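UspA1 (Moraxella catarrhalis, PDB 3PR7) is a trimeric surface adhesin that binds fibronectin and the receptor CEACAM1 and whose receptor binding responds to mechanical force. Local coordinates at residues Lys39-Tyr44 and Glu54-Tyr59; Gly102-Ile107 and Ile117-Val122. One frame throughout, in Å; residues are numbered along the deposited sequence.

Interaction 1: residues Lys39-Tyr44 and Glu54-Tyr59; sequences KTKGRY and EATNEY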
ATOM      1  N   LYS A  39      24.316   5.492  32.514  1.00 68.53           N
ATOM      2  CA  LYS A  39      25.438   6.346  32.125  1.00 70.81           C
ATOM      3  C   LYS A  39      24.968   7.490  31.237  1.00 69.60           C
ATOM      4  O   LYS A  39      24.133   7.297  30.351  1.00 68.29           O
ATOM      5  CB  LYS A  39      26.501   5.552  31.358  1.00 73.84           C
ATOM      6  CG  LYS A  39      27.273   4.509  32.150  1.00 78.92           C
ATOM      7  CD  LYS A  39      28.445   3.994  31.313  1.00 87.48           C
ATOM      8  CE  LYS A  39      28.744   2.524  31.577  1.00 93.17           C
ATOM      9  NZ  LYS A  39      29.401   2.298  32.892  1.00 97.61           N
ATOM     10  N   THR A  40      25.512   8.679  31.474  1.00 70.96           N
ATOM     11  CA  THR A  40      25.324   9.811  30.570  1.00 71.52           C
ATOM     12  C   THR A  40      26.662  10.453  30.222  1.00 75.36           C
ATOM     13  O   THR A  40      27.549  10.566  31.070  1.00 77.33           O
ATOM     14  CB  THR A  40      24.387  10.885  31.150  1.00 70.75           C
ATOM     15  OG1 THR A  40      24.770  11.172  32.498  1.00 72.27           O
ATOM     16  CG2 THR A  40      22.942  10.422  31.127  1.00 67.78           C
ATOM     17  N   LYS A  41      26.794  10.854  28.960  1.00 77.22           N
ATOM     18  CA  LYS A  41      27.976  11.549  28.462  1.00 82.06           C
ATOM     19  C   LYS A  41      27.536  12.673  27.532  1.00 83.51           C
ATOM     20  O   LYS A  41      26.373  12.733  27.132  1.00 81.25           O
ATOM     21  CB  LYS A  41      28.895  10.583  27.709  1.00 84.71           C
ATOM     22  CG  LYS A  41      29.724   9.664  28.592  1.00 87.27           C
ATOM     23  CD  LYS A  41      30.422   8.601  27.757  1.00 93.66           C
ATOM     24  CE  LYS A  41      31.501   7.888  28.556  1.00 98.57           C
ATOM     25  NZ  LYS A  41      32.208   6.867  27.733  1.00104.18           N
ATOM     26  N   GLY A  42      28.466  13.560  27.193  1.00 88.15           N
ATOM     27  CA  GLY A  42      28.190  14.650  26.262  1.00 90.98           C
ATOM     28  C   GLY A  42      27.570  15.857  26.936  1.00 91.29           C
ATOM     29  O   GLY A  42      27.953  16.223  28.046  1.00 91.99           O
ATOM     30  N   ARG A  43      26.613  16.480  26.253  1.00 91.63           N
ATOM     31  CA  ARG A  43      25.930  17.661  26.770  1.00 93.29           C
ATOM     32  C   ARG A  43      24.420  17.580  26.573  1.00 89.60           C
ATOM     33  O   ARG A  43      23.946  17.186  25.508  1.00 88.93           O
ATOM     34  CB  ARG A  43      26.480  18.941  26.124  1.00100.54           C
ATOM     35  CG  ARG A  43      27.825  19.390  26.679  1.00107.69           C
ATOM     36  CD  ARG A  43      27.997  20.907  26.610  1.00120.10           C
ATOM     37  NE  ARG A  43      28.627  21.355  25.369  1.00130.04           N
ATOM     38  CZ  ARG A  43      27.975  21.843  24.316  1.00135.13           C
ATOM     39  NH1 ARG A  43      26.651  21.955  24.330  1.00133.35           N
ATOM     40  NH2 ARG A  43      28.652  22.219  23.240  1.00142.67           N
ATOM     41  N   TYR A  44      23.678  17.945  27.617  1.00 87.88           N
ATOM     42  CA  TYR A  44      22.213  18.072  27.573  1.00 85.91           C
ATOM     43  C   TYR A  44      21.455  16.764  27.316  1.00 79.96           C
ATOM     44  O   TYR A  44      20.339  16.779  26.791  1.00 79.58           O
ATOM     45  CB  TYR A  44      21.786  19.148  26.567  1.00 90.95           C
ATOM     46  CG  TYR A  44      22.341  20.518  26.870  1.00 98.73           C
ATOM     47  CD1 TYR A  44      21.784  21.307  27.876  1.00102.48           C
ATOM     48  CD2 TYR A  44      23.423  21.028  26.152  1.00105.00           C
ATOM     49  CE1 TYR A  44      22.290  22.570  28.162  1.00110.32           C
ATOM     50  CE2 TYR A  44      23.937  22.293  26.430  1.00112.86           C
ATOM     51  CZ  TYR A  44      23.365  23.056  27.438  1.00115.36           C
ATOM     52  OH  TYR A  44      23.864  24.308  27.723  1.00123.79           O
ATOM     53  N   GLU A  54      22.229   3.947  28.502  1.00 65.73           N
ATOM     54  CA  GLU A  54      23.342   4.810  28.102  1.00 67.57           C
ATOM     55  C   GLU A  54      22.866   5.905  27.158  1.00 66.63           C
ATOM     56  O   GLU A  54      22.455   5.630  26.031  1.00 67.66           O
ATOM     57  CB  GLU A  54      24.442   4.006  27.406  1.00 71.66           C
ATOM     58  CG  GLU A  54      25.467   3.363  28.321  1.00 77.17           C
ATOM     59  CD  GLU A  54      26.687   2.855  27.560  1.00 86.68           C
ATOM     60  OE1 GLU A  54      26.520   2.070  26.596  1.00 90.82           O
ATOM     61  OE2 GLU A  54      27.817   3.242  27.927  1.00 90.82           O
ATOM     62  N   ALA A  55      22.919   7.148  27.621  1.00 65.44           N
ATOM     63  CA  ALA A  55      22.627   8.290  26.764  1.00 65.76           C
ATOM     64  C   ALA A  55      23.871   9.155  26.627  1.00 68.10           C
ATOM     65  O   ALA A  55      24.212   9.919  27.529  1.00 68.14           O
ATOM     66  CB  ALA A  55      21.458   9.095  27.311  1.00 63.99           C
ATOM     67  N   THR A  56      24.562   9.009  25.500  1.00 73.03           N
ATOM     68  CA  THR A  56      25.765   9.792  25.225  1.00 76.06           C
ATOM     69  C   THR A  56      25.471  10.825  24.142  1.00 76.18           C
ATOM     70  O   THR A  56      24.329  10.954  23.697  1.00 73.78           O
ATOM     71  CB  THR A  56      26.972   8.899  24.813  1.00 77.81           C
ATOM     72  OG1 THR A  56      26.843   8.493  23.443  1.00 77.08           O
ATOM     73  CG2 THR A  56      27.079   7.663  25.712  1.00 77.16           C
ATOM     74  N   ASN A  57      26.504  11.558  23.730  1.00 79.17           N
ATOM     75  CA  ASN A  57      26.391  12.586  22.695  1.00 80.14           C
ATOM     76  C   ASN A  57      25.598  13.803  23.168  1.00 80.30           C
ATOM     77  O   ASN A  57      25.296  13.931  24.356  1.00 80.03           O
ATOM     78  CB  ASN A  57      25.781  12.005  21.413  1.00 77.79           C
ATOM     79  CG  ASN A  57      26.574  12.369  20.180  1.00 80.64           C
ATOM     80  OD1 ASN A  57      26.117  13.143  19.336  1.00 81.39           O
ATOM     81  ND2 ASN A  57      27.780  11.817  20.074  1.00 83.04           N
ATOM     82  N   GLU A  58      25.265  14.693  22.240  1.00 81.14           N
ATOM     83  CA  GLU A  58      24.538  15.911  22.576  1.00 82.19           C
ATOM     84  C   GLU A  58      23.039  15.784  22.314  1.00 78.31           C
ATOM     85  O   GLU A  58      22.616  15.321  21.250  1.00 76.52           O
ATOM     86  CB  GLU A  58      25.122  17.114  21.831  1.00 86.64           C
ATOM     87  CG  GLU A  58      26.539  17.490  22.266  1.00 93.60           C
ATOM     88  CD  GLU A  58      27.085  18.715  21.543  1.00102.35           C
ATOM     89  OE1 GLU A  58      26.462  19.173  20.559  1.00104.11           O
ATOM     90  OE2 GLU A  58      28.149  19.219  21.961  1.00108.07           O
ATOM     91  N   TYR A  59      22.252  16.192  23.310  1.00 77.24           N
ATOM     92  CA  TYR A  59      20.783  16.247  23.246  1.00 74.50           C
ATOM     93  C   TYR A  59      20.070  14.904  23.020  1.00 69.98           C
ATOM     94  O   TYR A  59      18.976  14.874  22.448  1.00 68.50           O
ATOM     95  CB  TYR A  59      20.297  17.260  22.200  1.00 76.20           C
ATOM     96  CG  TYR A  59      21.054  18.567  22.134  1.00 80.95           C
ATOM     97  CD1 TYR A  59      21.966  18.809  21.109  1.00 83.40           C
ATOM     98  CD2 TYR A  59      20.842  19.573  23.076  1.00 84.21           C
ATOM     99  CE1 TYR A  59      22.660  20.012  21.029  1.00 88.49           C
ATOM    100  CE2 TYR A  59      21.535  20.781  23.007  1.00 89.11           C
ATOM    101  CZ  TYR A  59      22.441  20.992  21.978  1.00 91.23           C
ATOM    102  OH  TYR A  59      23.128  22.183  21.898  1.00 96.94           O
TER
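Lys-39 runs alongside Glu-54 as the strand 39-41 pairs in parallel with 54-55. The aliphatic part of the lysine does the touching: CD lies 3.5 Å from Glu-54 OE2, while the ammonium stays farther off, so the two charges are neighbours without forming a bonded pair. On the backbone, Lys-39 O receives Ala-55 N at 3.0 Å. Thr-40 and Ala-55 are both buried on the other face of the strands, towards Ile-47, where a threonine and a single methyl are small enough to fit; Thr-40 OG1 makes a weak hydrogen bond to Thr-24 O. Lys-41 N then donates to Ala-55 O at 3.1 Å, and the CB of Lys-41 packs against Thr-56 CB, both side chains pointing outward together.

At Gly-42 the chain turns a corner, with a positive phi (85°) that glycine adopts easily. Beyond the corner Arg-43 O is met almost head-on by Tyr-59 N at 2.9 Å. The arginine bends at chi3 (-91°) so that one face of its guanidinium is presented to the extended Glu-58; OE2 sits above that face, 3.3 Å from NH2, giving an ion pair of charges alone, since no N-H points at the oxygen. Tyr-44 and Tyr-59 point the same way with ring planes only 8° apart but slid so far that they barely overlap, and Tyr-44 CB rests on Tyr-59 CD2 at 3.6 Å. Tyr-29 and Tyr-74 continue this row of rings along the chain, and Leu-51 of the second subunit packs against both tyrosines of the contact. Equivalent residues stacked fifteen apart, strand upon parallel strand with a corner between, mark successive coils of the left-handed parallel beta-roll found in YadA-like adhesin heads.

Interaction 2: residues Gly102-Ile107 and Ile117-Val122; sequences GRYSTI and IENSTV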
ATOM      1  N   GLY A 102      20.423   4.863  11.103  1.00 58.63           N
ATOM      2  CA  GLY A 102      20.466   5.797   9.986  1.00 60.84           C
ATOM      3  C   GLY A 102      20.155   7.201  10.464  1.00 60.96           C
ATOM      4  O   GLY A 102      19.571   7.381  11.533  1.00 58.49           O
ATOM      5  N   ARG A 103      20.558   8.199   9.684  1.00 64.24           N
ATOM      6  CA  ARG A 103      20.169   9.575   9.959  1.00 65.53           C
ATOM      7  C   ARG A 103      18.670   9.734   9.786  1.00 62.59           C
ATOM      8  O   ARG A 103      18.105   9.277   8.791  1.00 62.31           O
ATOM      9  CB  ARG A 103      20.858  10.524   9.001  1.00 70.42           C
ATOM     10  CG  ARG A 103      22.189  11.015   9.435  1.00 78.02           C
ATOM     11  CD  ARG A 103      22.575  12.080   8.458  1.00 91.59           C
ATOM     12  NE  ARG A 103      23.842  11.762   7.852  1.00102.73           N
ATOM     13  CZ  ARG A 103      24.067  11.195   6.670  1.00109.23           C
ATOM     14  NH1 ARG A 103      25.327  10.983   6.346  1.00115.61           N
ATOM     15  NH2 ARG A 103      23.104  10.853   5.818  1.00109.89           N
ATOM     16  N   TYR A 104      18.036  10.394  10.749  1.00 60.80           N
ATOM     17  CA  TYR A 104      16.589  10.623  10.736  1.00 58.87           C
ATOM     18  C   TYR A 104      15.789   9.322  10.622  1.00 55.25           C
ATOM     19  O   TYR A 104      14.643   9.335  10.174  1.00 54.58           O
ATOM     20  CB  TYR A 104      16.175  11.579   9.602  1.00 61.85           C
ATOM     21  CG  TYR A 104      17.077  12.777   9.390  1.00 67.33           C
ATOM     22  CD1 TYR A 104      16.903  13.946  10.126  1.00 70.49           C
ATOM     23  CD2 TYR A 104      18.087  12.748   8.431  1.00 72.06           C
ATOM     24  CE1 TYR A 104      17.725  15.051   9.925  1.00 75.77           C
ATOM     25  CE2 TYR A 104      18.916  13.842   8.225  1.00 77.81           C
ATOM     26  CZ  TYR A 104      18.729  14.990   8.973  1.00 79.55           C
ATOM     27  OH  TYR A 104      19.547  16.075   8.766  1.00 85.44           O
ATOM     28  N   SER A 105      16.392   8.204  11.018  1.00 53.19           N
ATOM     29  CA  SER A 105      15.708   6.913  10.947  1.00 50.34           C
ATOM     30  C   SER A 105      14.721   6.763  12.098  1.00 47.64           C
ATOM     31  O   SER A 105      14.869   7.400  13.144  1.00 47.72           O
ATOM     32  CB  SER A 105      16.703   5.752  10.914  1.00 50.27           C
ATOM     33  OG  SER A 105      17.508   5.728  12.077  1.00 50.56           O
ATOM     34  N   THR A 106      13.708   5.928  11.892  1.00 45.72           N
ATOM     35  CA  THR A 106      12.603   5.809  12.833  1.00 43.93           C
ATOM     36  C   THR A 106      12.158   4.363  12.988  1.00 41.94           C
ATOM     37  O   THR A 106      11.979   3.648  11.999  1.00 42.12           O
ATOM     38  CB  THR A 106      11.384   6.630  12.357  1.00 44.80           C
ATOM     39  OG1 THR A 106      11.808   7.939  11.953  1.00 48.06           O
ATOM     40  CG2 THR A 106      10.338   6.752  13.458  1.00 43.73           C
ATOM     41  N   ILE A 107      11.990   3.937  14.236  1.00 40.33           N
ATOM     42  CA  ILE A 107      11.303   2.687  14.529  1.00 38.73           C
ATOM     43  C   ILE A 107      10.214   2.961  15.561  1.00 38.44           C
ATOM     44  O   ILE A 107      10.506   3.320  16.706  1.00 38.55           O
ATOM     45  CB  ILE A 107      12.257   1.585  15.031  1.00 38.17           C
ATOM     46  CG1 ILE A 107      13.338   1.291  13.985  1.00 38.80           C
ATOM     47  CG2 ILE A 107      11.464   0.321  15.371  1.00 36.87           C
ATOM     48  CD1 ILE A 107      14.446   0.371  14.467  1.00 38.90           C
ATOM     49  N   ILE A 117      19.512   3.308   7.212  1.00 56.54           N
ATOM     50  CA  ILE A 117      19.977   4.415   6.365  1.00 58.94           C
ATOM     51  C   ILE A 117      19.124   5.673   6.530  1.00 58.87           C
ATOM     52  O   ILE A 117      18.081   5.645   7.180  1.00 56.96           O
ATOM     53  CB  ILE A 117      20.113   4.009   4.861  1.00 59.98           C
ATOM     54  CG1 ILE A 117      21.084   2.835   4.708  1.00 61.27           C
ATOM     55  CG2 ILE A 117      20.605   5.186   4.008  1.00 63.27           C
ATOM     56  CD1 ILE A 117      21.783   2.749   3.346  1.00 64.04           C
ATOM     57  N   GLU A 118      19.602   6.775   5.953  1.00 61.47           N
ATOM     58  CA  GLU A 118      18.921   8.063   5.986  1.00 62.47           C
ATOM     59  C   GLU A 118      17.442   7.945   5.633  1.00 59.61           C
ATOM     60  O   GLU A 118      17.080   7.332   4.623  1.00 58.88           O
ATOM     61  CB  GLU A 118      19.613   9.054   5.046  1.00 66.56           C
ATOM     62  CG  GLU A 118      19.182  10.503   5.247  1.00 72.14           C
ATOM     63  CD  GLU A 118      19.834  11.469   4.269  1.00 81.01           C
ATOM     64  OE1 GLU A 118      19.959  11.134   3.067  1.00 84.83           O
ATOM     65  OE2 GLU A 118      20.209  12.577   4.707  1.00 84.85           O
ATOM     66  N   ASN A 119      16.604   8.521   6.495  1.00 58.02           N
ATOM     67  CA  ASN A 119      15.155   8.630   6.285  1.00 56.03           C
ATOM     68  C   ASN A 119      14.386   7.309   6.232  1.00 52.39           C
ATOM     69  O   ASN A 119      13.230   7.281   5.809  1.00 51.92           O
ATOM     70  CB  ASN A 119      14.837   9.474   5.041  1.00 58.49           C
ATOM     71  CG  ASN A 119      15.344  10.899   5.151  1.00 61.90           C
ATOM     72  OD1 ASN A 119      15.166  11.560   6.178  1.00 62.75           O
ATOM     73  ND2 ASN A 119      15.967  11.389   4.082  1.00 64.73           N
ATOM     74  N   SER A 120      15.014   6.220   6.661  1.00 50.03           N
ATOM     75  CA  SER A 120      14.331   4.926   6.662  1.00 47.01           C
ATOM     76  C   SER A 120      13.391   4.826   7.862  1.00 45.60           C
ATOM     77  O   SER A 120      13.635   5.450   8.901  1.00 46.39           O
ATOM     78  CB  SER A 120      15.327   3.764   6.624  1.00 46.10           C
ATOM     79  OG  SER A 120      16.194   3.788   7.742  1.00 46.07           O
ATOM     80  N   THR A 121      12.310   4.064   7.705  1.00 43.87           N
ATOM     81  CA  THR A 121      11.291   3.952   8.747  1.00 43.35           C
ATOM     82  C   THR A 121      10.755   2.534   8.902  1.00 41.18           C
ATOM     83  O   THR A 121      10.508   1.827   7.921  1.00 40.59           O
ATOM     84  CB  THR A 121      10.100   4.918   8.493  1.00 44.75           C
ATOM     85  OG1 THR A 121      10.580   6.266   8.418  1.00 48.31           O
ATOM     86  CG2 THR A 121       9.061   4.829   9.613  1.00 44.81           C
ATOM     87  N   VAL A 122      10.582   2.131  10.154  1.00 40.54           N
ATOM     88  CA  VAL A 122       9.866   0.918  10.477  1.00 39.15           C
ATOM     89  C   VAL A 122       8.750   1.259  11.467  1.00 39.81           C
ATOM     90  O   VAL A 122       9.010   1.716  12.584  1.00 40.94           O
ATOM     91  CB  VAL A 122      10.827  -0.174  10.997  1.00 38.56           C
ATOM     92  CG1 VAL A 122      10.171  -1.031  12.063  1.00 38.30           C
ATOM     93  CG2 VAL A 122      11.297  -1.035   9.852  1.00 37.93           C
TER
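Thr-106 and Thr-121, and beyond them Ile-107 and Val-122, lie side by side in neighbouring coils of the YadA-like beta-roll, whose parallel strands stack with a fifteen-residue repeat. Three backbone hydrogen bonds join the coils. Arg-103 O accepts Asn-119 N at 2.8 Å, Ser-120 O accepts Thr-106 N in its carbonyl plane, and Thr-106 O takes Val-122 N at 2.8 Å, so that donor and acceptor roles swap between the coils from bond to bond.

Apolar packing fills the side of the strands that carries Ile-107 and Val-122: Ile-107 CG2, set anti to the backbone N, reaches Val-122 CG1 at 3.8 Å, and Ala-115 and Ala-130 close in around them. Such branched residues suit a narrow core. The threonines occupy the reverse side, which meets glycines of the second subunit, Gly-110 beside Thr-106 and Gly-125 beside Thr-121; small groups on both sides are consistent with close packing.

Charge and flat groups meet at the outer corner. A salt bridge joins Arg-103 NH2 to Glu-118 OE2 at 3.5 Å, the guanidinium and carboxylate planes 67° apart. That oxygen also lies near the plane of the Tyr-104 ring, at its edge. Asn-119 OD1 approaches Tyr-104 CB at 3.6 Å, while its ND2 is hydrogen-bonded to Asn-134 of the following coil.

Both coils reach the strands through type II turns, Gly-102 to Ser-105 and Ile-117 to Ser-120. Each turn is tied by its serine hydroxyl: Ser-105 OG donates to Gly-102 O from above the carbonyl plane, and Ser-120 OG donates at 2.7 Å to Ile-117 O, which also accepts Ser-120 N.

Near the N-terminal end, the chain winds one coil of the beta-roll from 39-44 to 54-59, where interaction 1 closes a loop of nine residues. Interaction 2 opens only after that loop is complete, and closes an equally long one between 102-107 and 117-122. The two are therefore in series, neither nested nor crossing, with centres about 21 Å apart and nearest atoms about 11 Å apart. Interaction 1 ties neighbouring coils at strands 39-41 and 54-55 and the corner after them; interaction 2 does so at the same corner, four coils on, and at strands 106-107 and 121-122 that follow it. Both also border the second subunit, so coil-to-coil stacking and trimer packing run side by side.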